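Side-chain contacts in Nadp(h)-dependent ketose reductase (Bemisia argentifolii, PDB 1E3J), which probably catalyses the reversible, zinc- and NADP(H)-dependent reduction of fructose to sorbitol, as a member of the zinc-containing alcohol dehydrogenase family: residues 244-247 against 253-256; 256-261 against 265-270; 149-154 against 306-311; 184-189 against 316-321. One frame throughout, in Å; residues are numbered along the deposited sequence.

Contact 1: residues 244-247 against 253-256; sequences TIDC and CITI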
loop_
_atom_site.group_PDB
_atom_site.type_symbol
_atom_site.label_atom_id
_atom_site.label_comp_id
_atom_site.label_asym_id
_atom_site.label_seq_id
_atom_site.Cartn_x
_atom_site.Cartn_y
_atom_site.Cartn_z
ATOM N N THR A 244 2.337 17.400 7.182
ATOM C CA THR A 244 2.220 18.332 8.260
ATOM C C THR A 244 1.669 17.557 9.462
ATOM O O THR A 244 0.696 16.805 9.345
ATOM C CB THR A 244 1.228 19.464 7.895
ATOM O OG1 THR A 244 1.729 20.196 6.762
ATOM C CG2 THR A 244 1.050 20.416 9.077
ATOM N N ILE A 245 2.266 17.766 10.621
ATOM C CA ILE A 245 1.833 17.109 11.822
ATOM C C ILE A 245 1.348 18.157 12.784
ATOM O O ILE A 245 2.126 18.908 13.331
ATOM C CB ILE A 245 2.992 16.302 12.458
ATOM C CG1 ILE A 245 3.593 15.368 11.408
ATOM C CG2 ILE A 245 2.475 15.460 13.656
ATOM C CD1 ILE A 245 4.661 14.469 11.942
ATOM N N ASP A 246 0.044 18.242 12.959
ATOM C CA ASP A 246 -0.496 19.196 13.889
ATOM C C ASP A 246 -0.488 18.586 15.280
ATOM O O ASP A 246 -1.101 17.526 15.514
ATOM C CB ASP A 246 -1.938 19.576 13.587
ATOM C CG ASP A 246 -2.555 20.383 14.753
ATOM O OD1 ASP A 246 -1.913 21.398 15.122
ATOM O OD2 ASP A 246 -3.628 19.998 15.311
ATOM N N CYS A 247 0.193 19.247 16.203
ATOM C CA CYS A 247 0.246 18.747 17.562
ATOM C C CYS A 247 -0.491 19.672 18.503
ATOM O O CYS A 247 -0.387 19.534 19.719
ATOM C CB CYS A 247 1.690 18.626 18.010
ATOM S SG CYS A 247 2.614 17.510 16.960
ATOM N N CYS A 253 -4.387 26.535 13.699
ATOM C CA CYS A 253 -3.232 25.742 13.317
ATOM C C CYS A 253 -3.639 24.668 12.308
ATOM O O CYS A 253 -2.889 24.370 11.383
ATOM C CB CYS A 253 -2.606 25.102 14.551
ATOM S SG CYS A 253 -1.758 26.320 15.579
ATOM N N ILE A 254 -4.832 24.103 12.455
ATOM C CA ILE A 254 -5.258 23.071 11.506
ATOM C C ILE A 254 -5.575 23.708 10.159
ATOM O O ILE A 254 -5.332 23.113 9.087
ATOM C CB ILE A 254 -6.491 22.322 12.010
ATOM C CG1 ILE A 254 -6.077 21.423 13.176
ATOM C CG2 ILE A 254 -7.124 21.526 10.873
ATOM C CD1 ILE A 254 -7.235 20.857 13.974
ATOM N N THR A 255 -6.081 24.935 10.217
ATOM C CA THR A 255 -6.444 25.637 9.000
ATOM C C THR A 255 -5.144 25.931 8.285
ATOM O O THR A 255 -5.053 25.797 7.087
ATOM C CB THR A 255 -7.201 26.973 9.305
ATOM O OG1 THR A 255 -8.417 26.692 10.023
ATOM C CG2 THR A 255 -7.549 27.707 8.004
ATOM N N ILE A 256 -4.132 26.323 9.031
ATOM C CA ILE A 256 -2.844 26.613 8.431
ATOM C C ILE A 256 -2.296 25.316 7.821
ATOM O O ILE A 256 -1.799 25.315 6.685
ATOM C CB ILE A 256 -1.824 27.168 9.504
ATOM C CG1 ILE A 256 -2.151 28.627 9.839
ATOM C CG2 ILE A 256 -0.399 27.132 8.959
ATOM C CD1 ILE A 256 -1.249 29.222 10.888
#
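Asp246 lays one oxygen of its carboxylate on each of two consecutive helix residues: OD2 rests on CG1 of Ile254 at 3.5 Å, and OD1 approaches CB of Cys253 at 3.8 Å. The Asp246 and Ile254 side chains run at about a right angle to each other, so OD2 meets the flank of the isoleucine arm, with Ile254 CD1 at 3.9 Å from the same Asp246 OD2. Asp246 gets there because its CG is anti to the backbone N (chi1 169°), which carries the carboxylate off the strand toward the helix. Only 110 Å² is buried between the segments, although the CA atoms of Asp246 and Ile254 stand just 6.6 Å apart. No hydrogen bond crosses the contact. The carboxylate is held by the intervening turn instead, OD1 by the hydroxyl of Ser248 and OD2 by the backbone N of Gly249. Cys253 also leans on Ser248 and on Ile175 of the adjoining strand, while Ile254 packs on Val279 and on Leu281 of the second subunit. Strand 243-246 and helix 251-260 are the first two elements of a beta-alpha-beta unit whose strands lie in the parallel sheet of the Rossmann-type domain, and Asp246, at the C-terminal end of its strand, lies near the probable glycine-rich cofactor turn without touching it. The side chains of Cys253 and Ile254 offer this buried acid no hydrogen-bond partner; its two bonds to the turn, and perhaps the nearby N-terminal end of the helix, would be expected to favour the ionised form.

Contact 2: residues 256-261 against 265-270; sequences IGINIT and GTLMLV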
loop_
_atom_site.group_PDB
_atom_site.type_symbol
_atom_site.label_atom_id
_atom_site.label_comp_id
_atom_site.label_asym_id
_atom_site.label_seq_id
_atom_site.Cartn_x
_atom_site.Cartn_y
_atom_site.Cartn_z
ATOM N N ILE A 256 -4.132 26.323 9.031
ATOM C CA ILE A 256 -2.844 26.613 8.431
ATOM C C ILE A 256 -2.296 25.316 7.821
ATOM O O ILE A 256 -1.799 25.315 6.685
ATOM C CB ILE A 256 -1.824 27.168 9.504
ATOM C CG1 ILE A 256 -2.151 28.627 9.839
ATOM C CG2 ILE A 256 -0.399 27.132 8.959
ATOM C CD1 ILE A 256 -1.249 29.222 10.888
ATOM N N GLY A 257 -2.386 24.227 8.592
ATOM C CA GLY A 257 -1.886 22.930 8.144
ATOM C C GLY A 257 -2.471 22.562 6.801
ATOM O O GLY A 257 -1.760 22.157 5.897
ATOM N N ILE A 258 -3.776 22.719 6.678
ATOM C CA ILE A 258 -4.477 22.456 5.439
ATOM C C ILE A 258 -4.022 23.381 4.300
ATOM O O ILE A 258 -3.915 22.967 3.126
ATOM C CB ILE A 258 -5.974 22.691 5.637
ATOM C CG1 ILE A 258 -6.521 21.656 6.618
ATOM C CG2 ILE A 258 -6.714 22.643 4.276
ATOM C CD1 ILE A 258 -7.969 21.857 6.972
ATOM N N ASN A 259 -3.761 24.645 4.624
ATOM C CA ASN A 259 -3.405 25.564 3.565
ATOM C C ASN A 259 -1.936 25.563 3.182
ATOM O O ASN A 259 -1.586 25.942 2.074
ATOM C CB ASN A 259 -3.885 26.974 3.930
ATOM C CG ASN A 259 -5.410 27.094 3.903
ATOM O OD1 ASN A 259 -6.064 26.576 3.001
ATOM N ND2 ASN A 259 -5.975 27.775 4.887
ATOM N N ILE A 260 -1.072 25.101 4.073
ATOM C CA ILE A 260 0.345 25.088 3.762
ATOM C C ILE A 260 0.817 23.722 3.240
ATOM O O ILE A 260 1.896 23.614 2.629
ATOM C CB ILE A 260 1.147 25.416 5.005
ATOM C CG1 ILE A 260 2.632 25.527 4.676
ATOM C CG2 ILE A 260 0.932 24.322 6.028
ATOM C CD1 ILE A 260 3.020 26.724 3.845
ATOM N N THR A 261 0.022 22.677 3.459
ATOM C CA THR A 261 0.440 21.343 3.008
ATOM C C THR A 261 0.465 21.192 1.490
ATOM O O THR A 261 -0.433 21.676 0.804
ATOM C CB THR A 261 -0.454 20.234 3.606
ATOM O OG1 THR A 261 -0.344 20.252 5.036
ATOM C CG2 THR A 261 0.000 18.863 3.096
ATOM N N GLY A 265 -0.385 15.790 -0.327
ATOM C CA GLY A 265 0.312 15.495 0.910
ATOM C C GLY A 265 -0.680 15.130 1.985
ATOM O O GLY A 265 -1.865 14.907 1.683
ATOM N N THR A 266 -0.211 15.113 3.228
ATOM C CA THR A 266 -1.034 14.704 4.333
ATOM C C THR A 266 -0.913 15.557 5.588
ATOM O O THR A 266 0.157 16.083 5.912
ATOM C CB THR A 266 -0.666 13.245 4.720
ATOM O OG1 THR A 266 -0.598 12.452 3.536
ATOM C CG2 THR A 266 -1.686 12.655 5.668
ATOM N N LEU A 267 -2.032 15.688 6.291
ATOM C CA LEU A 267 -2.059 16.409 7.546
ATOM C C LEU A 267 -2.384 15.355 8.586
ATOM O O LEU A 267 -3.451 14.746 8.506
ATOM C CB LEU A 267 -3.177 17.451 7.489
ATOM C CG LEU A 267 -3.516 18.117 8.836
ATOM C CD1 LEU A 267 -2.273 18.720 9.462
ATOM C CD2 LEU A 267 -4.572 19.220 8.592
ATOM N N MET A 268 -1.471 15.127 9.523
ATOM C CA MET A 268 -1.647 14.151 10.568
ATOM C C MET A 268 -2.165 14.901 11.791
ATOM O O MET A 268 -1.559 15.902 12.196
ATOM C CB MET A 268 -0.323 13.505 10.955
ATOM C CG MET A 268 0.402 12.823 9.833
ATOM S SD MET A 268 -0.668 11.589 9.084
ATOM C CE MET A 268 -1.217 10.643 10.555
ATOM N N LEU A 269 -3.279 14.430 12.357
ATOM C CA LEU A 269 -3.869 15.038 13.557
ATOM C C LEU A 269 -3.396 14.229 14.755
ATOM O O LEU A 269 -3.730 13.036 14.889
ATOM C CB LEU A 269 -5.390 14.973 13.511
ATOM C CG LEU A 269 -5.954 15.707 12.303
ATOM C CD1 LEU A 269 -7.423 15.428 12.220
ATOM C CD2 LEU A 269 -5.664 17.203 12.423
ATOM N N VAL A 270 -2.602 14.863 15.605
ATOM C CA VAL A 270 -2.073 14.189 16.776
ATOM C C VAL A 270 -2.383 14.995 18.033
ATOM O O VAL A 270 -2.327 14.474 19.127
ATOM C CB VAL A 270 -0.566 14.003 16.657
ATOM C CG1 VAL A 270 -0.078 13.036 17.717
ATOM C CG2 VAL A 270 -0.231 13.460 15.280
#
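Leu267 reaches from strand 266-269 onto the last turns of helix 251-260, its CD2 methyl meeting CG1 of Ile258 at 3.7 Å. A chi1 of 169° swings the isobutyl group away from its own N and out toward the helix, where CD2 does the touching. The same Leu267 CD2 faces the backbone of Gly257, whose nearest atom is C at 4.3 Å; the CA atoms of Gly257 and Leu267 are 6.6 Å apart. Beside this close patch, CG2 of Thr261 lies over the chain at 3.8 Å from the backbone N of Thr266. The other branch of Thr261 turns back into the helix: OG1 donates to the Gly257 carbonyl O, a bond modelled short, tilted 32° from the carbonyl plane, and the N of Thr261 reaches the same oxygen from the opposite face. The loose side is at Thr266, whose CB points away from the helix and which is partly exposed. This is the helix-to-strand return of a beta-alpha-beta unit. No hydrogen bond crosses it: one part is alkyl on alkyl, the other a methyl on the peptide between Gly265 and Thr266, while the polar atoms of Thr261 finish the helix end and, through OG1 and Thr244 OG1, tie it to strand 243-246.

Contact 3: residues 149-154 against 306-311; sequences ALLEPL and EMVASG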
loop_
_atom_site.group_PDB
_atom_site.type_symbol
_atom_site.label_atom_id
_atom_site.label_comp_id
_atom_site.label_asym_id
_atom_site.label_seq_id
_atom_site.Cartn_x
_atom_site.Cartn_y
_atom_site.Cartn_z
ATOM N N ALA A 149 10.842 4.848 29.612
ATOM C CA ALA A 149 9.561 5.493 29.951
ATOM C C ALA A 149 9.197 6.502 28.874
ATOM O O ALA A 149 8.029 6.767 28.605
ATOM C CB ALA A 149 9.619 6.218 31.389
ATOM N N LEU A 150 10.203 7.054 28.239
ATOM C CA LEU A 150 9.947 8.010 27.181
ATOM C C LEU A 150 9.602 7.333 25.805
ATOM O O LEU A 150 9.291 8.025 24.813
ATOM C CB LEU A 150 11.165 8.910 27.058
ATOM C CG LEU A 150 11.406 9.808 28.305
ATOM C CD1 LEU A 150 12.895 10.142 28.398
ATOM C CD2 LEU A 150 10.535 11.078 28.241
ATOM N N LEU A 151 9.637 5.998 25.752
ATOM C CA LEU A 151 9.319 5.311 24.485
ATOM C C LEU A 151 7.825 5.415 24.191
ATOM O O LEU A 151 7.430 5.315 23.053
ATOM C CB LEU A 151 9.703 3.834 24.540
ATOM C CG LEU A 151 11.188 3.576 24.733
ATOM C CD1 LEU A 151 11.435 2.073 24.617
ATOM C CD2 LEU A 151 11.982 4.312 23.691
ATOM N N GLU A 152 7.004 5.611 25.229
ATOM C CA GLU A 152 5.565 5.725 25.053
ATOM C C GLU A 152 5.268 6.974 24.227
ATOM O O GLU A 152 4.559 6.884 23.236
ATOM C CB GLU A 152 4.837 5.756 26.410
ATOM C CG GLU A 152 3.302 5.528 26.370
ATOM C CD GLU A 152 2.496 6.750 25.915
ATOM O OE1 GLU A 152 3.016 7.898 25.946
ATOM O OE2 GLU A 152 1.311 6.584 25.556
ATOM N N PRO A 153 5.777 8.166 24.624
ATOM C CA PRO A 153 5.445 9.312 23.749
ATOM C C PRO A 153 6.251 9.314 22.430
ATOM O O PRO A 153 5.774 9.819 21.400
ATOM C CB PRO A 153 5.733 10.553 24.634
ATOM C CG PRO A 153 6.740 10.048 25.658
ATOM C CD PRO A 153 6.215 8.619 25.958
ATOM N N LEU A 154 7.476 8.787 22.440
ATOM C CA LEU A 154 8.215 8.734 21.174
ATOM C C LEU A 154 7.436 7.824 20.140
ATOM O O LEU A 154 7.388 8.129 18.945
ATOM C CB LEU A 154 9.604 8.174 21.399
ATOM C CG LEU A 154 10.449 7.990 20.136
ATOM C CD1 LEU A 154 10.531 9.316 19.335
ATOM C CD2 LEU A 154 11.856 7.534 20.531
ATOM N N GLU A 306 14.505 1.102 18.907
ATOM C CA GLU A 306 15.682 1.077 18.028
ATOM C C GLU A 306 16.192 2.484 17.769
ATOM O O GLU A 306 17.406 2.658 17.635
ATOM C CB GLU A 306 15.400 0.396 16.682
ATOM C CG GLU A 306 16.635 0.233 15.739
ATOM C CD GLU A 306 17.767 -0.614 16.346
ATOM O OE1 GLU A 306 17.469 -1.613 17.024
ATOM O OE2 GLU A 306 18.964 -0.302 16.148
ATOM N N MET A 307 15.299 3.487 17.689
ATOM C CA MET A 307 15.791 4.862 17.474
ATOM C C MET A 307 16.655 5.310 18.680
ATOM O O MET A 307 17.718 5.912 18.521
ATOM C CB MET A 307 14.636 5.874 17.295
ATOM C CG MET A 307 13.789 5.669 16.049
ATOM S SD MET A 307 12.327 6.713 16.092
ATOM C CE MET A 307 11.571 6.344 14.538
ATOM N N VAL A 308 16.205 5.014 19.886
ATOM C CA VAL A 308 16.979 5.423 21.061
ATOM C C VAL A 308 18.263 4.580 21.225
ATOM O O VAL A 308 19.328 5.128 21.479
ATOM C CB VAL A 308 16.112 5.320 22.337
ATOM C CG1 VAL A 308 16.931 5.704 23.573
ATOM C CG2 VAL A 308 14.891 6.199 22.189
ATOM N N ALA A 309 18.155 3.260 21.046
ATOM C CA ALA A 309 19.290 2.336 21.204
ATOM C C ALA A 309 20.437 2.569 20.217
ATOM O O ALA A 309 21.609 2.428 20.564
ATOM C CB ALA A 309 18.801 0.866 21.095
ATOM N N SER A 310 20.105 2.945 18.992
ATOM C CA SER A 310 21.126 3.196 17.983
ATOM C C SER A 310 21.672 4.627 18.076
ATOM O O SER A 310 22.579 5.000 17.341
ATOM C CB SER A 310 20.537 2.963 16.592
ATOM O OG SER A 310 19.472 3.874 16.344
ATOM N N GLY A 311 21.111 5.439 18.964
ATOM C CA GLY A 311 21.597 6.811 19.097
ATOM C C GLY A 311 20.957 7.827 18.165
ATOM O O GLY A 311 21.429 8.953 18.079
#
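The CA atoms of Leu151 and Val308 stand 8.4 Å apart and those of Leu154 and Met307 9.3 Å, so the start of helix 151-164 faces the end of helix 301-309 at a distance bridged by side chains. A single methyl, CG2 of Val308, serves both leucines, meeting CD2 of Leu154 at 3.7 Å and CD2 of Leu151 at 3.8 Å. Both leucines cross the valine at a slant, and they arrive by different routes: Leu154 extends its CG directly away from its own N (chi1 177°), whereas Leu151 CG lies beside the N. In this medium-chain dehydrogenase fold helix 151-164 starts next to the catalytic zinc site; Glu152, between the two leucines, has been seen as a zinc ligand of this protein, but in this chain it does not bind the metal, and its OE2 is hydrogen-bonded to Tyr297. Helix 301-309 ends in a Schellman motif, with Gly311 at positive phi (87°). Ahead of that glycine, Ser310 folds its OG back onto the carbonyl O of Glu306 at 2.7 Å, tilted 20° from the carbonyl plane, and the N of Ser310 binds the same oxygen. Met307, the residue before Val308, packs on Leu168 of the third subunit.

Contact 4: residues 184-189 against 316-321; sequences SVLAAK and KQLVTH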
loop_
_atom_site.group_PDB
_atom_site.type_symbol
_atom_site.label_atom_id
_atom_site.label_comp_id
_atom_site.label_asym_id
_atom_site.label_seq_id
_atom_site.Cartn_x
_atom_site.Cartn_y
_atom_site.Cartn_z
ATOM N N SER A 184 7.712 14.140 17.521
ATOM C CA SER A 184 7.488 14.106 16.070
ATOM C C SER A 184 8.738 14.600 15.347
ATOM O O SER A 184 9.059 14.102 14.268
ATOM C CB SER A 184 6.320 14.991 15.664
ATOM O OG SER A 184 5.116 14.455 16.160
ATOM N N VAL A 185 9.450 15.572 15.926
ATOM C CA VAL A 185 10.661 16.067 15.270
ATOM C C VAL A 185 11.691 14.965 15.280
ATOM O O VAL A 185 12.320 14.654 14.243
ATOM C CB VAL A 185 11.244 17.330 15.973
ATOM C CG1 VAL A 185 12.692 17.585 15.502
ATOM C CG2 VAL A 185 10.378 18.558 15.647
ATOM N N LEU A 186 11.871 14.376 16.451
ATOM C CA LEU A 186 12.816 13.276 16.627
ATOM C C LEU A 186 12.498 12.083 15.679
ATOM O O LEU A 186 13.386 11.603 14.960
ATOM C CB LEU A 186 12.795 12.806 18.094
ATOM C CG LEU A 186 13.367 13.830 19.120
ATOM C CD1 LEU A 186 13.055 13.394 20.531
ATOM C CD2 LEU A 186 14.886 13.912 18.939
ATOM N N ALA A 187 11.241 11.631 15.663
ATOM C CA ALA A 187 10.861 10.509 14.810
ATOM C C ALA A 187 11.032 10.867 13.325
ATOM O O ALA A 187 11.600 10.110 12.567
ATOM C CB ALA A 187 9.389 10.077 15.096
ATOM N N ALA A 188 10.582 12.047 12.935
ATOM C CA ALA A 188 10.671 12.461 11.554
ATOM C C ALA A 188 12.131 12.578 11.091
ATOM O O ALA A 188 12.473 12.177 9.950
ATOM C CB ALA A 188 9.925 13.761 11.360
ATOM N N LYS A 189 12.997 13.093 11.960
ATOM C CA LYS A 189 14.401 13.195 11.579
ATOM C C LYS A 189 14.962 11.782 11.543
ATOM O O LYS A 189 15.743 11.442 10.645
ATOM C CB LYS A 189 15.203 14.037 12.577
ATOM C CG LYS A 189 14.852 15.516 12.547
ATOM C CD LYS A 189 15.151 16.149 11.193
ATOM C CE LYS A 189 16.627 15.920 10.737
ATOM N NZ LYS A 189 16.781 16.297 9.266
ATOM N N LYS A 316 16.054 11.733 26.314
ATOM C CA LYS A 316 16.326 12.124 27.693
ATOM C C LYS A 316 16.299 13.648 27.866
ATOM O O LYS A 316 15.859 14.150 28.905
ATOM C CB LYS A 316 17.676 11.529 28.172
ATOM C CG LYS A 316 18.945 12.149 27.540
ATOM C CD LYS A 316 20.172 11.183 27.565
ATOM C CE LYS A 316 20.477 10.629 28.978
ATOM N NZ LYS A 316 21.568 9.582 29.019
ATOM N N GLN A 317 16.724 14.385 26.845
ATOM C CA GLN A 317 16.719 15.845 26.936
ATOM C C GLN A 317 15.303 16.379 27.093
ATOM O O GLN A 317 15.119 17.576 27.262
ATOM C CB GLN A 317 17.306 16.472 25.673
ATOM C CG GLN A 317 16.369 16.379 24.445
ATOM C CD GLN A 317 17.101 16.711 23.162
ATOM O OE1 GLN A 317 17.565 17.838 22.989
ATOM N NE2 GLN A 317 17.232 15.722 22.255
ATOM N N LEU A 318 14.303 15.509 27.018
ATOM C CA LEU A 318 12.910 15.948 27.113
ATOM C C LEU A 318 12.452 16.100 28.551
ATOM O O LEU A 318 11.473 16.777 28.842
ATOM C CB LEU A 318 11.984 14.943 26.407
ATOM C CG LEU A 318 11.511 15.149 24.960
ATOM C CD1 LEU A 318 12.430 16.071 24.201
ATOM C CD2 LEU A 318 11.409 13.771 24.281
ATOM N N VAL A 319 13.131 15.434 29.458
ATOM C CA VAL A 319 12.725 15.539 30.850
ATOM C C VAL A 319 13.170 16.902 31.433
ATOM O O VAL A 319 14.359 17.142 31.569
ATOM C CB VAL A 319 13.365 14.406 31.640
ATOM C CG1 VAL A 319 12.981 14.489 33.131
ATOM C CG2 VAL A 319 12.937 13.087 31.018
ATOM N N THR A 320 12.231 17.804 31.729
ATOM C CA THR A 320 12.610 19.092 32.316
ATOM C C THR A 320 12.521 19.014 33.843
ATOM O O THR A 320 13.310 19.641 34.552
ATOM C CB THR A 320 11.713 20.264 31.827
ATOM O OG1 THR A 320 10.340 19.874 31.848
ATOM C CG2 THR A 320 12.105 20.697 30.416
ATOM N N HIS A 321 11.571 18.229 34.346
ATOM C CA HIS A 321 11.365 18.087 35.779
ATOM C C HIS A 321 11.346 16.631 36.204
ATOM O O HIS A 321 10.795 15.780 35.493
ATOM C CB HIS A 321 10.021 18.701 36.177
ATOM C CG HIS A 321 9.908 20.169 35.901
ATOM N ND1 HIS A 321 9.895 20.686 34.625
ATOM C CD2 HIS A 321 9.783 21.222 36.741
ATOM C CE1 HIS A 321 9.762 22.000 34.692
ATOM N NE2 HIS A 321 9.691 22.351 35.963
#
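Leu186 and Leu318 reach toward each other tip to tip, CD1 of Leu186 coming to 4.1 Å from CD2 of Leu318. The other Leu186 methyl, CD2, lies 4.4 Å from NE2 of Gln317, a loose approach beside the leucine pair. With the CA atoms of Leu186 and Leu318 10.8 Å apart, the backbones stay well separated and only 90 Å² is buried. Around this pair, Leu318 also lies on Leu182 and Val183, about one turn back along helix 179-190, and Leu186 touches Cys211. The amide of Gln317 is fixed by others: OE1 accepts from ND2 of Asn210, and NE2 is hydrogen-bonded to the O of Asn314. Leu318 itself is anchored through backbone bonding to Lys344 of strand 344-348, which pairs with strand 319-324. Its side chain departs from the usual staggered torsions (chi1 -96°, chi2 22°), so the exact placing of its methyls is less certain. Helix 179-190 follows the probable glycine-rich turn of the Rossmann-type domain, whereas Gln317 and Leu318 sit in the 3-10 turn leading into strand 319-324 of the catalytic domain's mixed sheet, so the contact spans the two domains; the Leu318 side chain is about 12 Å from a bound zinc ion. Chemically this is a small, non-directional apolar contact with no polar bond across it, while the Gln317 amide is satisfied within its own neighbourhood.

All four contacts are buried, and none is bridged by a hydrogen bond, yet their places differ. Contacts 1 and 2 are local: they share helix 251-260 and Ile256 and join it to neighbouring strands of one parallel sheet, with the O of Thr244 probably accepting from the N of Met268 between them. Contacts 3 and 4 are long-range and lie nearer the chain's centre, their own centres 9 Å apart; Leu150 on Val319 links the two. Contact 1 alone sets a carboxylate against aliphatic carbon; the other three rely on methyl groups. Ser184 touches Ile245 and Cys247 of contact 1, so helix 179-190 packs on the sheet and meets contact 4 through Leu186.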